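Local atomic coordinates of probable zinc protease PqqL (PDB entry 6OFS), a protein that probably acts as a periplasmic zinc metalloendopeptidase of the M16 family, using one zinc ion per subunit to cleave peptide bonds. Residues V780-S785 against I793-A798; P731-S736 against C801-H806; Y642-T647 against K712-A717. All blocks are in the same frame, centred on the assembly; numbering follows the deposited sequence.

Contact 1 (V780-S785 against I793-A798)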
loop_
_atom_site.group_PDB
_atom_site.type_symbol
_atom_site.label_atom_id
_atom_site.label_comp_id
_atom_site.label_asym_id
_atom_site.label_seq_id
_atom_site.Cartn_x
_atom_site.Cartn_y
_atom_site.Cartn_z
ATOM N N VAL A 780 36.663 -21.518 -23.106
ATOM C CA VAL A 780 37.119 -22.313 -21.967
ATOM C C VAL A 780 37.155 -21.440 -20.715
ATOM O O VAL A 780 37.379 -20.227 -20.797
ATOM C CB VAL A 780 38.429 -23.112 -22.222
ATOM C CG1 VAL A 780 39.676 -22.226 -22.141
ATOM C CG2 VAL A 780 38.535 -24.322 -21.294
ATOM N N SER A 781 36.889 -22.063 -19.566
ATOM C CA SER A 781 36.870 -21.406 -18.274
ATOM C C SER A 781 37.459 -22.297 -17.195
ATOM O O SER A 781 37.351 -23.529 -17.252
ATOM C CB SER A 781 35.453 -20.994 -17.909
ATOM O OG SER A 781 35.537 -19.988 -16.915
ATOM N N SER A 782 38.126 -21.658 -16.232
ATOM C CA SER A 782 38.754 -22.298 -15.080
ATOM C C SER A 782 38.530 -21.368 -13.905
ATOM O O SER A 782 39.207 -20.342 -13.788
ATOM C CB SER A 782 40.241 -22.528 -15.337
ATOM O OG SER A 782 40.840 -23.229 -14.259
ATOM N N ARG A 783 37.505 -21.678 -13.101
ATOM C CA ARG A 783 37.083 -20.882 -11.942
ATOM C C ARG A 783 37.257 -21.678 -10.663
ATOM O O ARG A 783 37.067 -22.900 -10.654
ATOM C CB ARG A 783 35.607 -20.442 -12.074
ATOM C CG ARG A 783 35.268 -19.711 -13.379
ATOM C CD ARG A 783 33.778 -19.431 -13.486
ATOM N NE ARG A 783 33.417 -18.852 -14.783
ATOM C CZ ARG A 783 32.541 -19.386 -15.630
ATOM N NH1 ARG A 783 31.918 -20.520 -15.327
ATOM N NH2 ARG A 783 32.275 -18.788 -16.784
ATOM N N LEU A 784 37.589 -20.979 -9.577
ATOM C CA LEU A 784 37.813 -21.598 -8.273
ATOM C C LEU A 784 37.012 -20.887 -7.182
ATOM O O LEU A 784 37.226 -19.706 -6.925
ATOM C CB LEU A 784 39.315 -21.569 -7.961
ATOM C CG LEU A 784 39.790 -22.459 -6.835
ATOM C CD1 LEU A 784 39.962 -23.909 -7.313
ATOM C CD2 LEU A 784 41.081 -21.930 -6.257
ATOM N N SER A 785 36.091 -21.613 -6.553
ATOM C CA SER A 785 35.218 -21.123 -5.488
ATOM C C SER A 785 35.626 -21.709 -4.118
ATOM O O SER A 785 35.954 -22.894 -4.033
ATOM C CB SER A 785 33.776 -21.498 -5.817
ATOM O OG SER A 785 32.864 -21.168 -4.782
ATOM N N ILE A 793 36.458 -26.473 -1.143
ATOM C CA ILE A 793 36.862 -25.714 -2.317
ATOM C C ILE A 793 36.236 -26.418 -3.534
ATOM O O ILE A 793 36.133 -27.643 -3.573
ATOM C CB ILE A 793 38.416 -25.625 -2.437
ATOM C CG1 ILE A 793 39.057 -24.989 -1.186
ATOM C CG2 ILE A 793 38.860 -24.879 -3.704
ATOM C CD1 ILE A 793 40.267 -25.712 -0.681
ATOM N N SER A 794 35.815 -25.637 -4.518
ATOM C CA SER A 794 35.239 -26.174 -5.741
ATOM C C SER A 794 36.000 -25.638 -6.942
ATOM O O SER A 794 36.428 -24.478 -6.957
ATOM C CB SER A 794 33.756 -25.837 -5.846
ATOM O OG SER A 794 33.055 -26.862 -6.529
ATOM N N HIS A 795 36.212 -26.504 -7.925
ATOM C CA HIS A 795 36.899 -26.107 -9.126
ATOM C C HIS A 795 36.031 -26.429 -10.287
ATOM O O HIS A 795 35.782 -27.600 -10.581
ATOM C CB HIS A 795 38.275 -26.772 -9.266
ATOM C CG HIS A 795 38.956 -26.389 -10.543
ATOM N ND1 HIS A 795 38.881 -27.193 -11.668
ATOM C CD2 HIS A 795 39.621 -25.251 -10.861
ATOM C CE1 HIS A 795 39.533 -26.541 -12.619
ATOM N NE2 HIS A 795 39.998 -25.369 -12.179
ATOM N N LEU A 796 35.563 -25.385 -10.961
ATOM C CA LEU A 796 34.760 -25.572 -12.148
ATOM C C LEU A 796 35.627 -25.394 -13.378
ATOM O O LEU A 796 36.378 -24.426 -13.482
ATOM C CB LEU A 796 33.523 -24.643 -12.169
ATOM C CG LEU A 796 32.718 -24.555 -13.492
ATOM C CD1 LEU A 796 32.144 -25.921 -13.916
ATOM C CD2 LEU A 796 31.614 -23.534 -13.379
ATOM N N LEU A 797 35.532 -26.367 -14.286
ATOM C CA LEU A 797 36.165 -26.378 -15.601
ATOM C C LEU A 797 35.014 -26.367 -16.622
ATOM O O LEU A 797 34.226 -27.322 -16.689
ATOM C CB LEU A 797 37.068 -27.618 -15.777
ATOM C CG LEU A 797 37.422 -28.021 -17.230
ATOM C CD1 LEU A 797 38.541 -27.148 -17.819
ATOM C CD2 LEU A 797 37.771 -29.490 -17.314
ATOM N N ALA A 798 34.861 -25.265 -17.343
ATOM C CA ALA A 798 33.782 -25.164 -18.330
ATOM C C ALA A 798 34.313 -24.937 -19.744
ATOM O O ALA A 798 35.329 -24.281 -19.915
ATOM C CB ALA A 798 32.807 -24.062 -17.948
#

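Contact 2 (P731-S736 against C801-H806)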
loop_
_atom_site.group_PDB
_atom_site.type_symbol
_atom_site.label_atom_id
_atom_site.label_comp_id
_atom_site.label_asym_id
_atom_site.label_seq_id
_atom_site.Cartn_x
_atom_site.Cartn_y
_atom_site.Cartn_z
ATOM N N PRO A 731 24.155 -26.416 -32.524
ATOM C CA PRO A 731 25.248 -27.393 -32.697
ATOM C C PRO A 731 26.469 -27.096 -31.833
ATOM O O PRO A 731 27.614 -27.210 -32.284
ATOM C CB PRO A 731 25.541 -27.332 -34.203
ATOM C CG PRO A 731 24.984 -26.005 -34.666
ATOM C CD PRO A 731 24.234 -25.352 -33.541
ATOM N N VAL A 732 26.210 -26.702 -30.575
ATOM C CA VAL A 732 27.242 -26.394 -29.592
ATOM C C VAL A 732 27.086 -27.336 -28.405
ATOM O O VAL A 732 26.020 -27.383 -27.769
ATOM C CB VAL A 732 27.239 -24.908 -29.121
ATOM C CG1 VAL A 732 28.460 -24.607 -28.260
ATOM C CG2 VAL A 732 27.160 -23.928 -30.295
ATOM N N ALA A 733 28.161 -28.081 -28.111
ATOM C CA ALA A 733 28.231 -28.953 -26.940
ATOM C C ALA A 733 28.756 -28.084 -25.794
ATOM O O ALA A 733 29.751 -27.377 -25.962
ATOM C CB ALA A 733 29.178 -30.117 -27.194
ATOM N N GLN A 734 28.064 -28.097 -24.659
ATOM C CA GLN A 734 28.460 -27.349 -23.467
ATOM C C GLN A 734 28.862 -28.379 -22.397
ATOM O O GLN A 734 28.043 -29.209 -22.015
ATOM C CB GLN A 734 27.298 -26.439 -23.005
ATOM C CG GLN A 734 27.694 -25.329 -22.024
ATOM C CD GLN A 734 26.541 -24.393 -21.690
ATOM O OE1 GLN A 734 25.938 -23.749 -22.570
ATOM N NE2 GLN A 734 26.217 -24.288 -20.400
ATOM N N VAL A 735 30.135 -28.362 -21.969
ATOM C CA VAL A 735 30.684 -29.289 -20.965
ATOM C C VAL A 735 31.048 -28.562 -19.664
ATOM O O VAL A 735 31.782 -27.574 -19.691
ATOM C CB VAL A 735 31.879 -30.129 -21.509
ATOM C CG1 VAL A 735 32.479 -31.021 -20.427
ATOM C CG2 VAL A 735 31.464 -30.969 -22.712
ATOM N N SER A 736 30.570 -29.090 -18.529
ATOM C CA SER A 736 30.880 -28.567 -17.200
ATOM C C SER A 736 31.411 -29.682 -16.290
ATOM O O SER A 736 30.793 -30.752 -16.200
ATOM C CB SER A 736 29.651 -27.916 -16.571
ATOM O OG SER A 736 29.184 -26.850 -17.377
ATOM N N CYS A 801 32.258 -26.590 -27.205
ATOM C CA CYS A 801 33.006 -27.126 -28.347
ATOM C C CYS A 801 32.044 -27.711 -29.375
ATOM O O CYS A 801 30.825 -27.667 -29.191
ATOM C CB CYS A 801 33.969 -28.197 -27.846
ATOM S SG CYS A 801 33.139 -29.664 -27.171
ATOM N N GLN A 802 32.615 -28.324 -30.420
ATOM C CA GLN A 802 31.893 -29.052 -31.459
ATOM C C GLN A 802 31.478 -30.385 -30.804
ATOM O O GLN A 802 32.311 -30.983 -30.115
ATOM C CB GLN A 802 32.826 -29.312 -32.662
ATOM C CG GLN A 802 32.095 -29.602 -33.967
ATOM C CD GLN A 802 32.990 -30.220 -35.017
ATOM O OE1 GLN A 802 34.211 -29.989 -35.071
ATOM N NE2 GLN A 802 32.395 -31.020 -35.889
ATOM N N PRO A 803 30.219 -30.857 -30.983
ATOM C CA PRO A 803 29.782 -32.099 -30.299
ATOM C C PRO A 803 30.699 -33.323 -30.433
ATOM O O PRO A 803 30.927 -34.020 -29.444
ATOM C CB PRO A 803 28.391 -32.366 -30.885
ATOM C CG PRO A 803 27.914 -31.041 -31.337
ATOM C CD PRO A 803 29.115 -30.247 -31.755
ATOM N N GLU A 804 31.254 -33.551 -31.636
ATOM C CA GLU A 804 32.146 -34.669 -31.972
ATOM C C GLU A 804 33.469 -34.672 -31.179
ATOM O O GLU A 804 34.155 -35.697 -31.139
ATOM C CB GLU A 804 32.453 -34.660 -33.484
ATOM C CG GLU A 804 31.249 -34.951 -34.370
ATOM C CD GLU A 804 30.227 -33.837 -34.529
ATOM O OE1 GLU A 804 29.026 -34.154 -34.686
ATOM O OE2 GLU A 804 30.621 -32.648 -34.479
ATOM N N ARG A 805 33.809 -33.531 -30.549
ATOM C CA ARG A 805 35.047 -33.328 -29.807
ATOM C C ARG A 805 34.880 -33.194 -28.286
ATOM O O ARG A 805 35.888 -32.958 -27.607
ATOM C CB ARG A 805 35.773 -32.088 -30.367
ATOM C CG ARG A 805 36.239 -32.227 -31.816
ATOM C CD ARG A 805 37.680 -31.790 -31.985
ATOM N NE ARG A 805 38.643 -32.739 -31.413
ATOM C CZ ARG A 805 39.857 -32.416 -30.968
ATOM N NH1 ARG A 805 40.271 -31.154 -30.999
ATOM N NH2 ARG A 805 40.659 -33.350 -30.474
ATOM N N HIS A 806 33.641 -33.340 -27.746
ATOM C CA HIS A 806 33.374 -33.161 -26.304
ATOM C C HIS A 806 34.125 -34.148 -25.403
ATOM O O HIS A 806 34.648 -33.719 -24.376
ATOM C CB HIS A 806 31.859 -33.124 -25.969
ATOM C CG HIS A 806 31.190 -34.435 -25.661
ATOM N ND1 HIS A 806 30.475 -35.125 -26.626
ATOM C CD2 HIS A 806 31.066 -35.087 -24.481
ATOM C CE1 HIS A 806 29.980 -36.191 -26.015
ATOM N NE2 HIS A 806 30.308 -36.209 -24.723
#

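Contact 3 (Y642-T647 against K712-A717)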
loop_
_atom_site.group_PDB
_atom_site.type_symbol
_atom_site.label_atom_id
_atom_site.label_comp_id
_atom_site.label_asym_id
_atom_site.label_seq_id
_atom_site.Cartn_x
_atom_site.Cartn_y
_atom_site.Cartn_z
ATOM N N TYR A 642 24.361 -31.074 -5.465
ATOM C CA TYR A 642 23.824 -31.079 -4.111
ATOM C C TYR A 642 22.674 -32.065 -3.957
ATOM O O TYR A 642 22.043 -32.461 -4.939
ATOM C CB TYR A 642 23.391 -29.663 -3.665
ATOM C CG TYR A 642 24.470 -28.606 -3.785
ATOM C CD1 TYR A 642 25.475 -28.495 -2.829
ATOM C CD2 TYR A 642 24.491 -27.721 -4.864
ATOM C CE1 TYR A 642 26.465 -27.518 -2.931
ATOM C CE2 TYR A 642 25.482 -26.748 -4.983
ATOM C CZ TYR A 642 26.464 -26.648 -4.011
ATOM O OH TYR A 642 27.430 -25.680 -4.109
ATOM N N ALA A 643 22.431 -32.479 -2.712
ATOM C CA ALA A 643 21.350 -33.369 -2.316
ATOM C C ALA A 643 20.597 -32.571 -1.239
ATOM O O ALA A 643 20.691 -32.853 -0.038
ATOM C CB ALA A 643 21.923 -34.668 -1.764
ATOM N N ASP A 644 19.929 -31.496 -1.689
ATOM C CA ASP A 644 19.203 -30.553 -0.832
ATOM C C ASP A 644 17.888 -30.155 -1.499
ATOM O O ASP A 644 17.881 -29.814 -2.685
ATOM C CB ASP A 644 20.073 -29.295 -0.596
ATOM C CG ASP A 644 19.899 -28.618 0.753
ATOM O OD1 ASP A 644 18.794 -28.087 1.015
ATOM O OD2 ASP A 644 20.876 -28.587 1.533
ATOM N N ASP A 645 16.786 -30.174 -0.735
ATOM C CA ASP A 645 15.461 -29.792 -1.225
ATOM C C ASP A 645 15.428 -28.340 -1.698
ATOM O O ASP A 645 14.653 -28.005 -2.592
ATOM C CB ASP A 645 14.390 -30.010 -0.135
ATOM C CG ASP A 645 13.740 -31.390 -0.133
ATOM O OD1 ASP A 645 13.348 -31.871 -1.230
ATOM O OD2 ASP A 645 13.595 -31.979 0.966
ATOM N N ARG A 646 16.286 -27.493 -1.107
ATOM C CA ARG A 646 16.393 -26.064 -1.377
ATOM C C ARG A 646 16.863 -25.686 -2.805
ATOM O O ARG A 646 16.602 -24.562 -3.250
ATOM C CB ARG A 646 17.294 -25.413 -0.329
ATOM C CG ARG A 646 16.669 -25.315 1.061
ATOM C CD ARG A 646 17.627 -24.681 2.046
ATOM N NE ARG A 646 18.748 -25.578 2.331
ATOM C CZ ARG A 646 19.808 -25.263 3.064
ATOM N NH1 ARG A 646 19.913 -24.057 3.610
ATOM N NH2 ARG A 646 20.768 -26.156 3.265
ATOM N N THR A 647 17.539 -26.613 -3.518
ATOM C CA THR A 647 18.045 -26.390 -4.878
ATOM C C THR A 647 16.927 -26.382 -5.909
ATOM O O THR A 647 17.089 -25.778 -6.969
ATOM C CB THR A 647 19.119 -27.420 -5.245
ATOM O OG1 THR A 647 18.532 -28.721 -5.340
ATOM C CG2 THR A 647 20.298 -27.416 -4.278
ATOM N N LYS A 712 22.535 -22.809 7.104
ATOM C CA LYS A 712 22.975 -24.176 6.873
ATOM C C LYS A 712 23.462 -24.206 5.430
ATOM O O LYS A 712 22.691 -23.852 4.529
ATOM C CB LYS A 712 21.826 -25.192 7.072
ATOM C CG LYS A 712 21.432 -25.453 8.526
ATOM C CD LYS A 712 22.420 -26.376 9.249
ATOM C CE LYS A 712 22.178 -26.429 10.736
ATOM N NZ LYS A 712 21.019 -27.295 11.072
ATOM N N PRO A 713 24.740 -24.561 5.162
ATOM C CA PRO A 713 25.180 -24.625 3.754
ATOM C C PRO A 713 24.451 -25.770 3.073
ATOM O O PRO A 713 23.994 -26.700 3.758
ATOM C CB PRO A 713 26.688 -24.903 3.841
ATOM C CG PRO A 713 27.049 -24.811 5.298
ATOM C CD PRO A 713 25.802 -25.017 6.085
ATOM N N LEU A 714 24.323 -25.708 1.739
ATOM C CA LEU A 714 23.666 -26.778 0.986
ATOM C C LEU A 714 24.378 -28.113 1.236
ATOM O O LEU A 714 25.604 -28.150 1.334
ATOM C CB LEU A 714 23.643 -26.474 -0.521
ATOM C CG LEU A 714 22.879 -25.238 -0.985
ATOM C CD1 LEU A 714 23.228 -24.910 -2.420
ATOM C CD2 LEU A 714 21.370 -25.403 -0.819
ATOM N N THR A 715 23.595 -29.185 1.406
ATOM C CA THR A 715 24.112 -30.538 1.611
ATOM C C THR A 715 24.690 -30.951 0.272
ATOM O O THR A 715 23.975 -30.943 -0.724
ATOM C CB THR A 715 22.967 -31.486 2.066
ATOM O OG1 THR A 715 22.493 -31.068 3.346
ATOM C CG2 THR A 715 23.388 -32.963 2.116
ATOM N N ARG A 716 25.984 -31.259 0.237
ATOM C CA ARG A 716 26.661 -31.686 -0.989
ATOM C C ARG A 716 26.329 -33.140 -1.282
ATOM O O ARG A 716 26.168 -33.915 -0.336
ATOM C CB ARG A 716 28.171 -31.497 -0.852
ATOM C CG ARG A 716 28.625 -30.065 -1.108
ATOM C CD ARG A 716 28.642 -29.221 0.140
ATOM N NE ARG A 716 29.383 -27.981 -0.069
ATOM C CZ ARG A 716 28.857 -26.763 -0.006
ATOM N NH1 ARG A 716 27.569 -26.602 0.269
ATOM N NH2 ARG A 716 29.619 -25.693 -0.204
ATOM N N ALA A 717 26.170 -33.500 -2.575
ATOM C CA ALA A 717 25.890 -34.876 -3.017
ATOM C C ALA A 717 27.101 -35.752 -2.681
ATOM O O ALA A 717 28.238 -35.386 -2.966
ATOM C CB ALA A 717 25.606 -34.916 -4.512
#

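Contact 1 (V780-S785 against I793-A798)
S782 and H795 link the two strands of a beta hairpin, 779-787 and 792-801, whose short segments run antiparallel at 174°. The side-chain bond joins S782 OG to H795 NE2 at 3.1 Å, and either atom could be the donor. The hydroxyl sits at the ring edge, near its plane. H795 CG is anti to the backbone N (chi1 178°), which carries the imidazole across toward 780-785. S782 OG also bonds N759 of helix 749-771, so two side chains grip it.

Backbone bonds come in pairs at S781-A798, R783-L796 and S785-S794. R783 N reaches L796 O at 3.0 Å. S794 N reaches S785 O at 2.8 Å and is nearly straight, 173° at the hydrogen.

Apolar contacts share the face with the histidine. L784 crosses H795 at about a right angle, and its CD1 meets the ring edge 3.8 Å from H795 CD2. The same methyl lies 3.9 Å from I793 CG2. Helices 749-771 and 806-823 pack on this face. With an alanine in place of H795, S782 OG is likely to lose its cross-strand partner, keeping N759, and a gap would probably open beside L784 CD1.

The other face carries S781, R783, L796 and A798. R783 extends alongside L796, and its NH1 lies 3.6 Å from L796 CD2, which sits at the guanidinium edge.

Contact 2 (P731-S736 against C801-H806)
P803 O is gripped twice by H806; both residues lie in 801-806, and both pack on 731-736. The ring atom H806 ND1 donates to P803 O at 3.1 Å, and the backbone H806 N donates at 3.3 Å. The ring bond is fairly straight, 156° at the hydrogen. The oxygen lies close to the imidazole plane, and the donor lies in the carbonyl plane. H806 CG sits between its backbone N and carbonyl carbon (chi1 90°), which folds the ring back toward P803. These bonds, with one from R805 N to Q802 O, close the turn that leads from strand 792-801 into helix 806-823. A weak bond from Q802 NE2 to E804 OE2 adds to the turn.

The turn meets strand 733-742 where that strand begins. A733 and C801 form an antiparallel hydrogen-bonded pair. A733 N donates a hydrogen bond to C801 O at 2.9 Å, and C801 N returns one to A733 O, also at 2.9 Å.

Small apolar groups fill in around this pair. The methyl of A733 lies against the turn, with CB 3.7 Å from P803 CA. On the same face of the sheet, C801 SG is 4.0 Å from A733 CB. P803 CD comes 3.4 Å from P731 O at the loop end of the other segment. Two residues after A733, V735 crosses H806 at about a right angle. Its CG2 branch touches H806 CB at 3.9 Å.

R805 forms a salt bridge with E808 and a hydrogen bond to S775 O. Strand 896-904 is the neighbour of 733-742 away from 792-801. Its residues V901 and L903 pack on H806, L903 also on A733, and P904 on P803.

Contact 3 (Y642-T647 against K712-A717)
Two loops meet here: the one leaving helix 629-641, and the one that leads into strand 721-728. They touch through a single backbone bridge at Y642 and R716, a leucine on a tyrosine face, and polar bonds between D644, R646 and the backbone of 712-717. A643 N donates to T715 O at 2.9 Å.

L714 lies over one face of the Y642 ring. Its CD1 stands 3.8 Å from the ring centroid and only 8° off the normal, a CH-pi contact. L714 CB sits over the same ring nearer its rim, 3.6 Å from Y642 CD1. R716 runs alongside the tyrosine, with NH1 3.5 Å from Y642 CE1. That nitrogen hydrogen-bonds L714 O, which holds the guanidinium beside the ring. The ring and guanidinium planes are 66° apart, so the two do not stack.

D644 is the polar centre. R646, in the same segment, grips it side-on: NE bonds OD1 at 2.8 Å, and NH2 bonds OD2. Both are met on the syn side, somewhat out of the carboxylate plane. OD2 uses its anti lone pair for T715 N, at 2.8 Å and 171° at the hydrogen. The carboxylate is thus fixed from two directions. It probably balances the arginine's charge. The far end of R646 takes K712 O with both NH1 (2.9 Å) and NH2. The chain of R646 bends at chi3 to bring its guanidinium there, and L714 CD2 lies over one face of that group.

Beyond the contact, R716 forms salt bridges with D787 and D792, at the closed end of hairpin 779-787/792-801. Helix 629-641 packs against the contact, with Y638 touching T647 and L714. A717 O is bonded by Y898 of strand 896-904.

Contacts 1 and 2 share one sheet, since strands 792-801 and 733-742 are neighbours in it. Their centres are 18 Å apart, and they touch where L796 CD1 lies 4.2 Å from S736 CB. Along the chain, contact 1 is nested inside the loop closed by contact 2. Contact 3 comes earlier in the chain. Its segment 712-717 leads into 721-728, which is one edge strand of that sheet; 779-787 is the other. Its centre is about 19 Å from that of contact 1 and about 28 Å from that of contact 2, with no direct touch. All three lie away from the zinc site at H54 and H58, within the C-terminal half of the chain.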